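Local coordinates for protein putative nucleoside-diphosphate-sugar epimerase (Staphylococcus aureus subsp. aureus, PDB 3E48) that is of unknown function but, as a putative nucleoside-diphosphate-sugar epimerase with a Rossmann-type domain, probably binds NAD(P)(H), at residues N260-K263 against Q264-D268; G180-A183 against I184-P188; H15-N18 against Q19-N23; Q271-Q274 against S275-Q278. All blocks are in the same frame, centred on the assembly; numbering follows the deposited sequence.

Interaction 1 (N260-K263 against Q264-D268); sequences NDFK and QLVND
Phe262 swings its ring anti to the backbone N (chi1 -180°), which carries it along the short helix 261-266 toward Val266, whose CG2 sits between backbone N and carbonyl carbon. The two meet one turn apart: Val266 CG2 lies over one face, 3.4 Å from the centroid of the Phe262 ring and 20° off the ring normal, a CH-pi contact offset toward the rim on the CE2 side. Along the backbone the helix is held by bonds from Gln264 N to Asn260 O, Leu265 N to Asp261 O and Val266 N to Phe262 O, the last 2.8 Å long and nearly straight at 169°. At the other flank the carboxylate of Asp261 and the amide of Gln264 do not bond directly. Two waters bridge them instead, each donating to both Asp261 OD1 and Gln264 OE1, so two acceptors that would probably repel each other share donors. Asp261 OD2 is held separately, by Ser259 OG and the backbone N of Leu196, and this ties the start of the helix to strand 194-203. Phe262 and Val266 also pack on Arg179 of helix 174-186, and that arginine forms a salt bridge with Asp268. Past the helix, Asn267 takes a positive phi and turns the chain back, so that Asp268 O comes 3.4 Å from Lys263 CA in a CA-H...O contact.

Interaction 2 (G180-A183 against I184-P188); sequences GVIA and IIKNP
Val181 CG1 and Ile185 CD1 touch at 3.9 Å, one turn apart on the last turns of helix 174-186, part of the Rossmann-type NAD(P)H-binding domain. CG1 of Val181 stands anti to its own nitrogen (chi1 173°), which leans it along the helix toward the extended Ile185 chain. A second apolar pair follows one residue on, where Ile182 CG2 rests 3.7 Å from Lys186 CD; the ammonium end of Lys186 extends past this contact. The backbone sets this i to i+4 spacing: Ile185 N donates to Val181 O at 167° and Lys186 N to Ile182 O at 165°, both 2.9 Å long. At the helix end the regularity fades, since Asn187 N reaches Ala183 O over 3.3 Å in a weak bond. Further out, Val181 and Ile185 face Ile104 and Ile102 of strand 100-106, and Ile182 packs on Ile16, Gln19 and Ala20 of helix 11-22. Ile184 O accepts from Trp191 NE1 and Asn187 OD1 from Asp189 N, both where the chain leaves the helix. At Val181-Ile185 and Ile182-Lys186 the side chains add only carbon-carbon contacts to the backbone bonds, a hydrophobic character that suits a helix packed on strand 100-106 and against helix 11-22.

Interaction 3 (H15-N18 against Q19-N23); sequences HITN and QAIAN
Four consecutive i+4 backbone bonds, from Gln19 N to His15 O through Ala22 N to Asn18 O, span 2.9 to 3.0 Å and show regular alpha-helix near the C-terminal end of helix 11-22, which links parallel strands 3-6 and 28-32 as the first beta-alpha-beta crossover of the Rossmann-type fold. The side chains of His15 and Gln19 meet through a water. That water lies in the plane of the imidazole at its edge, 2.6 Å from His15 ND1, and accepts from Gln19 NE2 at 2.9 Å. Gln19 reaches it with CG anti to its carbonyl carbon (chi1 -76°) and the chain extended beyond, a course that lays Gln19 CG 3.3 Å from His15 O. Its NE2 has another acceptor in the backbone O of Asn175, just within helix 174-186, while the side chain packs on Ala178 and Arg179. On another flank Ile21 folds CG1 to 3.1 Å from Thr17 O, the same carbonyl that Ile21 N bonds. Thr17 OG1 bonds back to Gly13 O, and Asn18 OD1 accepts from Trp42 NE1. Ile16 and Thr17 pack on Leu5 of strand 3-6. The Gln19 amide thus has two acceptors, which should fix its rotation: the bond to Asn175 O joins helix 11-22 to helix 174-186, while the water ties His15 to Gln19 within one helix.

Interaction 4 (Q271-Q274 against S275-Q278); sequences QTLQ and SFLQ
Helix 273-277 begins with a threonine N-cap: Thr272 OG1 accepts from Ser275 N at 3.0 Å, with an N-H...O angle of 159°. The hydroxyl can do this because it sits between the backbone N and the carbonyl carbon of its own residue (chi1 66°), facing into the first turn. The carbonyl of Thr272 serves the next amide, Phe276 N, at 3.0 Å, so one residue receives two successive N-H groups of the opening turn. The bond from Leu277 N to Leu273 O, 2.9 Å, then continues the helix. On the apolar side Leu273 CD1 lies 3.8 Å from Leu277 CG, the two isobutyl groups crossing at a slant, and Leu273 CD1 also approaches the Phe276 ring at its edge, 4.2 Å from Phe276 CD2. This cluster continues outward, Leu273 onto Leu207 and Ile210 and Leu277 onto Ala214, all of helix 204-215. Phe276 packs on Met144, Asp145 and Thr173, and its ring forms a cation-pi pair with Lys148. The extended side chain of Gln271, which precedes the cap, runs past Ser275 and brings Gln271 CG 3.5 Å from Ser275 OG; its amide plane stands 82° from the Phe276 ring. The backbone N of Gln271 donates to Asp176 OD2, and Leu273 N pairs with Tyr202 OH. Two amides of the first turn, Ser275 N and Leu273 N, are therefore met by the hydroxyl oxygens of Thr272 and Tyr202 respectively, while leucine and phenylalanine side chains join the helix to its neighbours.

Along the chain the order is interaction 3, 2, 1, 4, in series. Interactions 3 and 2 both belong to the NAD(P)H-binding, Rossmann-type region, on helices 11-22 and 174-186, with centres about 11 Å apart; they touch where Ile182 packs against Ile16 and Ala20. Interaction 1, on helix 261-266, lies about 11 Å centre to centre from interaction 2 and packs on it through Leu265 and Val266. Helix 174-186 is thus touched by both others, which themselves stay about 8 Å apart at their nearest atoms. Interaction 4 follows interaction 1 but lies farther off, its centre 18 to 24 Å from the rest; Gln271 still bonds Asp176 of helix 174-186, and the late chain then reaches helix 204-215.

Interaction 1 (N260-K263 against Q264-D268)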
ATOM      1  N   ASN B 260       6.953  21.601   1.863  1.00 10.13           N
ATOM      2  CA  ASN B 260       6.676  22.958   2.308  1.00  9.74           C
ATOM      3  C   ASN B 260       5.185  23.124   2.550  1.00 12.67           C
ATOM      4  O   ASN B 260       4.710  24.238   2.755  1.00 10.53           O
ATOM      5  CB  ASN B 260       7.126  23.979   1.265  1.00 13.19           C
ATOM      6  CG  ASN B 260       8.620  23.949   1.026  1.00 12.62           C
ATOM      7  OD1 ASN B 260       9.416  23.995   1.966  1.00 15.03           O
ATOM      8  ND2 ASN B 260       9.010  23.888  -0.242  1.00 15.08           N
ATOM      9  N   ASP B 261       4.449  22.012   2.538  1.00 11.24           N
ATOM     10  CA  ASP B 261       3.001  22.060   2.732  1.00  8.96           C
ATOM     11  C   ASP B 261       2.549  22.737   4.026  1.00  9.47           C
ATOM     12  O   ASP B 261       1.581  23.494   4.018  1.00 10.72           O
ATOM     13  CB  ASP B 261       2.386  20.655   2.668  1.00  7.95           C
ATOM     14  CG  ASP B 261       2.522  20.007   1.294  1.00 17.12           C
ATOM     15  OD1 ASP B 261       2.414  20.711   0.262  1.00 17.50           O
ATOM     16  OD2 ASP B 261       2.713  18.774   1.243  1.00 10.67           O
ATOM     17  N   PHE B 262       3.224  22.466   5.138  1.00 10.55           N
ATOM     18  CA  PHE B 262       2.825  23.086   6.398  1.00  8.15           C
ATOM     19  C   PHE B 262       2.883  24.606   6.300  1.00 10.49           C
ATOM     20  O   PHE B 262       1.925  25.301   6.643  1.00 12.96           O
ATOM     21  CB  PHE B 262       3.722  22.629   7.547  1.00  9.00           C
ATOM     22  CG  PHE B 262       3.351  23.229   8.871  1.00 13.55           C
ATOM     23  CD1 PHE B 262       2.286  22.719   9.610  1.00 14.04           C
ATOM     24  CD2 PHE B 262       4.050  24.323   9.372  1.00 13.34           C
ATOM     25  CE1 PHE B 262       1.925  23.289  10.828  1.00 11.62           C
ATOM     26  CE2 PHE B 262       3.697  24.901  10.590  1.00 13.32           C
ATOM     27  CZ  PHE B 262       2.632  24.384  11.321  1.00 13.69           C
ATOM     28  N   LYS B 263       4.015  25.122   5.830  1.00 12.78           N
ATOM     29  CA  LYS B 263       4.194  26.561   5.695  1.00 10.84           C
ATOM     30  C   LYS B 263       3.199  27.169   4.710  1.00 12.38           C
ATOM     31  O   LYS B 263       2.668  28.250   4.949  1.00 16.34           O
ATOM     32  CB  LYS B 263       5.629  26.868   5.248  1.00 17.69           C
ATOM     33  CG  LYS B 263       6.032  28.336   5.373  1.00 32.35           C
ATOM     34  CD  LYS B 263       5.552  29.170   4.196  1.00 40.96           C
ATOM     35  CE  LYS B 263       6.262  28.760   2.910  1.00 43.99           C
ATOM     36  NZ  LYS B 263       5.784  29.542   1.733  1.00 43.29           N
ATOM     37  N   GLN B 264       2.937  26.478   3.607  1.00 12.86           N
ATOM     38  CA  GLN B 264       2.001  27.001   2.617  1.00 13.51           C
ATOM     39  C   GLN B 264       0.560  26.957   3.119  1.00 11.56           C
ATOM     40  O   GLN B 264      -0.257  27.797   2.747  1.00 17.63           O
ATOM     41  CB  GLN B 264       2.118  26.222   1.304  1.00 11.77           C
ATOM     42  CG  GLN B 264       3.532  26.244   0.721  1.00 20.97           C
ATOM     43  CD  GLN B 264       3.619  25.592  -0.643  1.00 25.35           C
ATOM     44  OE1 GLN B 264       3.018  24.543  -0.882  1.00 32.01           O
ATOM     45  NE2 GLN B 264       4.387  26.198  -1.540  1.00 33.22           N
ATOM     46  N   LEU B 265       0.253  25.982   3.969  1.00 10.32           N
ATOM     47  CA  LEU B 265      -1.097  25.843   4.506  1.00 11.59           C
ATOM     48  C   LEU B 265      -1.374  26.712   5.730  1.00 13.61           C
ATOM     49  O   LEU B 265      -2.416  27.368   5.808  1.00 15.47           O
ATOM     50  CB  LEU B 265      -1.375  24.380   4.864  1.00 14.92           C
ATOM     51  CG  LEU B 265      -1.530  23.415   3.688  1.00 13.32           C
ATOM     52  CD1 LEU B 265      -1.544  21.972   4.193  1.00 14.71           C
ATOM     53  CD2 LEU B 265      -2.821  23.737   2.937  1.00 13.15           C
ATOM     54  N   VAL B 266      -0.445  26.713   6.682  1.00 11.02           N
ATOM     55  CA  VAL B 266      -0.617  27.470   7.918  1.00 15.49           C
ATOM     56  C   VAL B 266       0.073  28.831   7.927  1.00 17.07           C
ATOM     57  O   VAL B 266      -0.126  29.622   8.848  1.00 21.13           O
ATOM     58  CB  VAL B 266      -0.109  26.660   9.140  1.00 13.26           C
ATOM     59  CG1 VAL B 266      -0.637  25.231   9.076  1.00 16.91           C
ATOM     60  CG2 VAL B 266       1.399  26.674   9.182  1.00 30.93           C
ATOM     61  N   ASN B 267       0.887  29.098   6.909  1.00 18.38           N
ATOM     62  CA  ASN B 267       1.605  30.364   6.802  1.00 19.79           C
ATOM     63  C   ASN B 267       2.462  30.624   8.047  1.00 23.65           C
ATOM     64  O   ASN B 267       2.490  31.729   8.590  1.00 21.57           O
ATOM     65  CB  ASN B 267       0.617  31.521   6.587  1.00 25.78           C
ATOM     66  CG  ASN B 267      -0.320  31.284   5.406  1.00 35.32           C
ATOM     67  OD1 ASN B 267      -1.210  30.435   5.464  1.00 42.16           O
ATOM     68  ND2 ASN B 267      -0.117  32.032   4.326  1.00 40.98           N
ATOM     69  N   ASP B 268       3.167  29.592   8.495  1.00 15.47           N
ATOM     70  CA  ASP B 268       4.021  29.714   9.668  1.00 15.97           C
ATOM     71  C   ASP B 268       5.052  28.596   9.652  1.00 13.75           C
ATOM     72  O   ASP B 268       4.971  27.682   8.832  1.00 15.49           O
ATOM     73  CB  ASP B 268       3.166  29.652  10.942  1.00 22.00           C
ATOM     74  CG  ASP B 268       3.975  29.879  12.206  1.00 30.77           C
ATOM     75  OD1 ASP B 268       4.936  30.681  12.173  1.00 32.63           O
ATOM     76  OD2 ASP B 268       3.637  29.270  13.244  1.00 26.78           O
TER
HETATM   77  O   HOH W   1       1.037  23.000   0.030  1.00 31.03           O
HETATM   78  O   HOH W   2       4.625  22.015  -0.697  1.00 32.93           O

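Interaction 2 (G180-A183 against I184-P188)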
ATOM      1  N   GLY B 180      -2.343  22.061  10.434  1.00  5.91           N
ATOM      2  CA  GLY B 180      -2.374  21.826   9.001  1.00  7.44           C
ATOM      3  C   GLY B 180      -3.706  21.236   8.569  1.00  7.84           C
ATOM      4  O   GLY B 180      -4.263  21.624   7.541  1.00  7.55           O
ATOM      5  N   VAL B 181      -4.221  20.290   9.351  1.00  6.29           N
ATOM      6  CA  VAL B 181      -5.494  19.657   9.032  1.00  7.54           C
ATOM      7  C   VAL B 181      -6.633  20.680   9.090  1.00  6.78           C
ATOM      8  O   VAL B 181      -7.502  20.696   8.219  1.00  7.67           O
ATOM      9  CB  VAL B 181      -5.776  18.474   9.996  1.00  6.33           C
ATOM     10  CG1 VAL B 181      -7.177  17.928   9.777  1.00  7.42           C
ATOM     11  CG2 VAL B 181      -4.749  17.364   9.765  1.00  8.26           C
ATOM     12  N   ILE B 182      -6.614  21.535  10.111  1.00  6.98           N
ATOM     13  CA  ILE B 182      -7.628  22.577  10.274  1.00  8.55           C
ATOM     14  C   ILE B 182      -7.586  23.536   9.084  1.00  7.10           C
ATOM     15  O   ILE B 182      -8.626  23.934   8.553  1.00  8.69           O
ATOM     16  CB  ILE B 182      -7.393  23.378  11.582  1.00  8.15           C
ATOM     17  CG1 ILE B 182      -7.754  22.511  12.799  1.00 10.98           C
ATOM     18  CG2 ILE B 182      -8.193  24.680  11.564  1.00  8.27           C
ATOM     19  CD1 ILE B 182      -9.228  22.158  12.916  1.00 14.28           C
ATOM     20  N   ALA B 183      -6.381  23.896   8.655  1.00  6.07           N
ATOM     21  CA  ALA B 183      -6.227  24.803   7.523  1.00  9.91           C
ATOM     22  C   ALA B 183      -6.845  24.191   6.271  1.00 12.15           C
ATOM     23  O   ALA B 183      -7.462  24.890   5.466  1.00  9.09           O
ATOM     24  CB  ALA B 183      -4.750  25.111   7.285  1.00  9.01           C
ATOM     25  N   ILE B 184      -6.677  22.882   6.106  1.00  8.09           N
ATOM     26  CA  ILE B 184      -7.241  22.197   4.950  1.00  7.72           C
ATOM     27  C   ILE B 184      -8.766  22.205   5.036  1.00  8.43           C
ATOM     28  O   ILE B 184      -9.446  22.545   4.069  1.00 11.55           O
ATOM     29  CB  ILE B 184      -6.743  20.742   4.870  1.00  6.85           C
ATOM     30  CG1 ILE B 184      -5.227  20.741   4.647  1.00  7.97           C
ATOM     31  CG2 ILE B 184      -7.463  19.997   3.747  1.00  8.86           C
ATOM     32  CD1 ILE B 184      -4.597  19.364   4.661  1.00 11.94           C
ATOM     33  N   ILE B 185      -9.289  21.843   6.203  1.00  9.56           N
ATOM     34  CA  ILE B 185     -10.731  21.801   6.425  1.00  9.51           C
ATOM     35  C   ILE B 185     -11.399  23.140   6.121  1.00 10.83           C
ATOM     36  O   ILE B 185     -12.420  23.191   5.433  1.00 11.73           O
ATOM     37  CB  ILE B 185     -11.059  21.401   7.893  1.00  9.59           C
ATOM     38  CG1 ILE B 185     -10.634  19.952   8.146  1.00  7.00           C
ATOM     39  CG2 ILE B 185     -12.557  21.554   8.160  1.00  7.54           C
ATOM     40  CD1 ILE B 185     -10.776  19.510   9.599  1.00  7.10           C
ATOM     41  N   LYS B 186     -10.809  24.218   6.627  1.00 10.18           N
ATOM     42  CA  LYS B 186     -11.351  25.564   6.446  1.00 15.53           C
ATOM     43  C   LYS B 186     -11.324  26.100   5.016  1.00 18.29           C
ATOM     44  O   LYS B 186     -12.086  27.009   4.683  1.00 20.44           O
ATOM     45  CB  LYS B 186     -10.621  26.544   7.369  1.00 11.90           C
ATOM     46  CG  LYS B 186     -10.927  26.339   8.850  1.00 14.78           C
ATOM     47  CD  LYS B 186     -10.077  27.238   9.733  1.00 16.09           C
ATOM     48  CE  LYS B 186     -10.385  28.711   9.518  1.00 22.29           C
ATOM     49  NZ  LYS B 186      -9.477  29.562  10.336  1.00 30.45           N
ATOM     50  N   ASN B 187     -10.458  25.549   4.169  1.00 11.23           N
ATOM     51  CA  ASN B 187     -10.371  26.011   2.788  1.00 10.93           C
ATOM     52  C   ASN B 187     -10.514  24.883   1.769  1.00 14.43           C
ATOM     53  O   ASN B 187      -9.536  24.224   1.417  1.00 14.02           O
ATOM     54  CB  ASN B 187      -9.049  26.744   2.556  1.00 11.81           C
ATOM     55  CG  ASN B 187      -8.916  27.254   1.134  1.00 19.91           C
ATOM     56  OD1 ASN B 187      -9.889  27.269   0.376  1.00 20.64           O
ATOM     57  ND2 ASN B 187      -7.715  27.684   0.766  1.00 23.62           N
ATOM     58  N   PRO B 188     -11.739  24.669   1.261  1.00 16.73           N
ATOM     59  CA  PRO B 188     -12.034  23.619   0.276  1.00 15.37           C
ATOM     60  C   PRO B 188     -11.205  23.670  -1.005  1.00 13.17           C
ATOM     61  O   PRO B 188     -11.169  22.699  -1.765  1.00 13.27           O
ATOM     62  CB  PRO B 188     -13.529  23.802   0.011  1.00 16.22           C
ATOM     63  CG  PRO B 188     -13.728  25.271   0.223  1.00 29.74           C
ATOM     64  CD  PRO B 188     -12.922  25.519   1.484  1.00 19.13           C
TER

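Interaction 3 (H15-N18 against Q19-N23)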
ATOM      1  N   HIS B  15      -6.612  17.468  19.642  1.00  5.55           N
ATOM      2  CA  HIS B  15      -5.990  18.690  19.133  1.00  8.02           C
ATOM      3  C   HIS B  15      -6.861  19.298  18.041  1.00 10.28           C
ATOM      4  O   HIS B  15      -7.188  20.487  18.076  1.00 10.91           O
ATOM      5  CB  HIS B  15      -4.605  18.388  18.549  1.00 10.05           C
ATOM      6  CG  HIS B  15      -3.527  18.273  19.578  1.00 10.80           C
ATOM      7  ND1 HIS B  15      -2.917  19.372  20.145  1.00 13.63           N
ATOM      8  CD2 HIS B  15      -2.964  17.188  20.161  1.00 12.41           C
ATOM      9  CE1 HIS B  15      -2.025  18.969  21.032  1.00 19.22           C
ATOM     10  NE2 HIS B  15      -2.033  17.648  21.061  1.00 15.98           N
ATOM     11  N   ILE B  16      -7.234  18.474  17.067  1.00  5.23           N
ATOM     12  CA  ILE B  16      -8.056  18.939  15.956  1.00  8.45           C
ATOM     13  C   ILE B  16      -9.409  19.479  16.406  1.00  9.54           C
ATOM     14  O   ILE B  16      -9.858  20.515  15.916  1.00  9.76           O
ATOM     15  CB  ILE B  16      -8.290  17.819  14.922  1.00  6.09           C
ATOM     16  CG1 ILE B  16      -6.942  17.353  14.354  1.00  6.06           C
ATOM     17  CG2 ILE B  16      -9.187  18.329  13.798  1.00  9.34           C
ATOM     18  CD1 ILE B  16      -7.050  16.169  13.399  1.00  9.73           C
ATOM     19  N   THR B  17     -10.053  18.783  17.338  1.00  9.01           N
ATOM     20  CA  THR B  17     -11.358  19.215  17.826  1.00  7.22           C
ATOM     21  C   THR B  17     -11.277  20.533  18.593  1.00  7.88           C
ATOM     22  O   THR B  17     -12.097  21.424  18.380  1.00  7.90           O
ATOM     23  CB  THR B  17     -12.008  18.157  18.736  1.00  6.95           C
ATOM     24  OG1 THR B  17     -12.113  16.912  18.032  1.00  7.99           O
ATOM     25  CG2 THR B  17     -13.409  18.612  19.154  1.00  9.17           C
ATOM     26  N   ASN B  18     -10.304  20.663  19.488  1.00  8.14           N
ATOM     27  CA  ASN B  18     -10.180  21.913  20.234  1.00  6.62           C
ATOM     28  C   ASN B  18      -9.852  23.069  19.295  1.00  8.93           C
ATOM     29  O   ASN B  18     -10.341  24.185  19.480  1.00 10.95           O
ATOM     30  CB  ASN B  18      -9.116  21.810  21.331  1.00  8.28           C
ATOM     31  CG  ASN B  18      -9.569  20.948  22.501  1.00 10.60           C
ATOM     32  OD1 ASN B  18     -10.714  21.046  22.950  1.00 12.83           O
ATOM     33  ND2 ASN B  18      -8.674  20.113  23.006  1.00 12.16           N
ATOM     34  N   GLN B  19      -9.031  22.810  18.285  1.00 10.21           N
ATOM     35  CA  GLN B  19      -8.691  23.863  17.340  1.00 11.59           C
ATOM     36  C   GLN B  19      -9.912  24.220  16.490  1.00 11.09           C
ATOM     37  O   GLN B  19     -10.111  25.382  16.147  1.00 10.42           O
ATOM     38  CB  GLN B  19      -7.506  23.441  16.456  1.00  9.42           C
ATOM     39  CG  GLN B  19      -6.152  23.510  17.168  1.00 11.98           C
ATOM     40  CD  GLN B  19      -4.972  23.182  16.256  1.00 10.32           C
ATOM     41  OE1 GLN B  19      -5.014  23.450  15.057  1.00 10.89           O
ATOM     42  NE2 GLN B  19      -3.908  22.615  16.833  1.00  8.35           N
ATOM     43  N   ALA B  20     -10.745  23.232  16.167  1.00  8.42           N
ATOM     44  CA  ALA B  20     -11.940  23.501  15.369  1.00  8.45           C
ATOM     45  C   ALA B  20     -12.887  24.374  16.190  1.00  9.49           C
ATOM     46  O   ALA B  20     -13.552  25.263  15.658  1.00 11.34           O
ATOM     47  CB  ALA B  20     -12.626  22.198  14.986  1.00  9.05           C
ATOM     48  N   ILE B  21     -12.948  24.113  17.489  1.00  9.34           N
ATOM     49  CA  ILE B  21     -13.800  24.895  18.374  1.00 12.41           C
ATOM     50  C   ILE B  21     -13.260  26.321  18.458  1.00 14.55           C
ATOM     51  O   ILE B  21     -14.025  27.286  18.389  1.00 13.89           O
ATOM     52  CB  ILE B  21     -13.852  24.271  19.788  1.00 12.44           C
ATOM     53  CG1 ILE B  21     -14.523  22.898  19.721  1.00 11.87           C
ATOM     54  CG2 ILE B  21     -14.586  25.194  20.748  1.00 14.89           C
ATOM     55  CD1 ILE B  21     -15.899  22.916  19.096  1.00 27.19           C
ATOM     56  N   ALA B  22     -11.942  26.453  18.590  1.00 14.05           N
ATOM     57  CA  ALA B  22     -11.314  27.774  18.679  1.00 14.62           C
ATOM     58  C   ALA B  22     -11.504  28.580  17.393  1.00 15.44           C
ATOM     59  O   ALA B  22     -11.597  29.806  17.435  1.00 16.01           O
ATOM     60  CB  ALA B  22      -9.827  27.632  18.989  1.00 11.96           C
ATOM     61  N   ASN B  23     -11.563  27.889  16.256  1.00 13.86           N
ATOM     62  CA  ASN B  23     -11.750  28.544  14.962  1.00 14.49           C
ATOM     63  C   ASN B  23     -13.221  28.711  14.603  1.00 12.81           C
ATOM     64  O   ASN B  23     -13.557  29.134  13.497  1.00 16.10           O
ATOM     65  CB  ASN B  23     -11.046  27.762  13.848  1.00 18.67           C
ATOM     66  CG  ASN B  23      -9.541  27.954  13.863  1.00 18.68           C
ATOM     67  OD1 ASN B  23      -8.825  27.328  14.648  1.00 19.57           O
ATOM     68  ND2 ASN B  23      -9.057  28.842  13.000  1.00 18.54           N
TER
HETATM   69  O   HOH W   3      -3.401  21.910  19.574  1.00 20.88           O

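Interaction 4 (Q271-Q274 against S275-Q278)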
ATOM      1  N   GLN B 271       6.923  24.061  14.801  1.00  8.73           N
ATOM      2  CA  GLN B 271       7.641  24.188  16.057  1.00  7.47           C
ATOM      3  C   GLN B 271       8.789  23.186  16.134  1.00 11.35           C
ATOM      4  O   GLN B 271       8.612  22.004  15.842  1.00 10.13           O
ATOM      5  CB  GLN B 271       6.697  23.969  17.239  1.00 11.00           C
ATOM      6  CG  GLN B 271       7.342  24.283  18.576  1.00 11.42           C
ATOM      7  CD  GLN B 271       6.394  24.112  19.745  1.00 12.47           C
ATOM      8  OE1 GLN B 271       6.632  24.646  20.832  1.00 18.46           O
ATOM      9  NE2 GLN B 271       5.321  23.359  19.536  1.00 10.84           N
ATOM     10  N   THR B 272       9.966  23.669  16.519  1.00  9.05           N
ATOM     11  CA  THR B 272      11.150  22.823  16.648  1.00  9.89           C
ATOM     12  C   THR B 272      11.038  21.961  17.896  1.00 11.44           C
ATOM     13  O   THR B 272      10.248  22.258  18.794  1.00 12.28           O
ATOM     14  CB  THR B 272      12.419  23.667  16.811  1.00  9.61           C
ATOM     15  OG1 THR B 272      12.350  24.376  18.058  1.00 12.15           O
ATOM     16  CG2 THR B 272      12.555  24.658  15.672  1.00 14.63           C
ATOM     17  N   LEU B 273      11.834  20.900  17.964  1.00  9.89           N
ATOM     18  CA  LEU B 273      11.802  20.040  19.142  1.00  9.63           C
ATOM     19  C   LEU B 273      12.269  20.821  20.375  1.00 11.96           C
ATOM     20  O   LEU B 273      11.687  20.700  21.456  1.00 11.14           O
ATOM     21  CB  LEU B 273      12.689  18.807  18.940  1.00  9.44           C
ATOM     22  CG  LEU B 273      12.822  17.854  20.133  1.00 13.73           C
ATOM     23  CD1 LEU B 273      11.446  17.398  20.607  1.00  9.73           C
ATOM     24  CD2 LEU B 273      13.658  16.656  19.721  1.00 15.72           C
ATOM     25  N   GLN B 274      13.315  21.624  20.201  1.00 12.07           N
ATOM     26  CA  GLN B 274      13.863  22.430  21.292  1.00 12.45           C
ATOM     27  C   GLN B 274      12.768  23.299  21.910  1.00 13.87           C
ATOM     28  O   GLN B 274      12.617  23.367  23.132  1.00 13.95           O
ATOM     29  CB  GLN B 274      14.986  23.341  20.781  1.00 15.15           C
ATOM     30  CG  GLN B 274      16.105  22.650  20.008  1.00 31.41           C
ATOM     31  CD  GLN B 274      15.823  22.542  18.514  1.00 30.49           C
ATOM     32  OE1 GLN B 274      14.982  21.752  18.080  1.00 28.68           O
ATOM     33  NE2 GLN B 274      16.529  23.345  17.722  1.00 33.13           N
ATOM     34  N   SER B 275      12.014  23.968  21.046  1.00 14.55           N
ATOM     35  CA  SER B 275      10.927  24.838  21.470  1.00 13.54           C
ATOM     36  C   SER B 275       9.818  24.043  22.153  1.00 17.04           C
ATOM     37  O   SER B 275       9.269  24.465  23.173  1.00 14.35           O
ATOM     38  CB  SER B 275      10.356  25.576  20.259  1.00 10.00           C
ATOM     39  OG  SER B 275       9.220  26.343  20.612  1.00 14.08           O
ATOM     40  N   PHE B 276       9.493  22.889  21.580  1.00 12.83           N
ATOM     41  CA  PHE B 276       8.452  22.027  22.118  1.00 12.08           C
ATOM     42  C   PHE B 276       8.771  21.579  23.536  1.00 11.97           C
ATOM     43  O   PHE B 276       7.908  21.599  24.414  1.00 14.58           O
ATOM     44  CB  PHE B 276       8.272  20.807  21.210  1.00 10.72           C
ATOM     45  CG  PHE B 276       7.258  19.821  21.710  1.00  9.10           C
ATOM     46  CD1 PHE B 276       5.927  20.189  21.866  1.00 11.94           C
ATOM     47  CD2 PHE B 276       7.636  18.521  22.031  1.00 13.52           C
ATOM     48  CE1 PHE B 276       4.984  19.277  22.333  1.00 11.09           C
ATOM     49  CE2 PHE B 276       6.702  17.601  22.498  1.00 15.75           C
ATOM     50  CZ  PHE B 276       5.373  17.981  22.649  1.00 13.79           C
ATOM     51  N   LEU B 277      10.016  21.176  23.759  1.00 13.24           N
ATOM     52  CA  LEU B 277      10.441  20.727  25.078  1.00 17.65           C
ATOM     53  C   LEU B 277      10.548  21.896  26.056  1.00 21.40           C
ATOM     54  O   LEU B 277      10.329  21.730  27.254  1.00 25.51           O
ATOM     55  CB  LEU B 277      11.787  20.010  24.976  1.00 13.21           C
ATOM     56  CG  LEU B 277      11.815  18.739  24.120  1.00 13.39           C
ATOM     57  CD1 LEU B 277      13.233  18.202  24.082  1.00 17.52           C
ATOM     58  CD2 LEU B 277      10.858  17.699  24.681  1.00 14.10           C
ATOM     59  N   GLN B 278      10.881  23.075  25.534  1.00 22.41           N
ATOM     60  CA  GLN B 278      11.025  24.274  26.357  1.00 27.65           C
ATOM     61  C   GLN B 278       9.664  24.809  26.801  1.00 27.88           C
ATOM     62  O   GLN B 278       9.586  25.738  27.610  1.00 26.90           O
ATOM     63  CB  GLN B 278      11.771  25.360  25.569  1.00 29.68           C
ATOM     64  CG  GLN B 278      12.119  26.606  26.374  1.00 44.98           C
ATOM     65  CD  GLN B 278      12.667  27.731  25.510  1.00 48.20           C
ATOM     66  OE1 GLN B 278      13.081  28.777  26.017  1.00 50.70           O
ATOM     67  NE2 GLN B 278      12.665  27.523  24.197  1.00 49.29           N
TER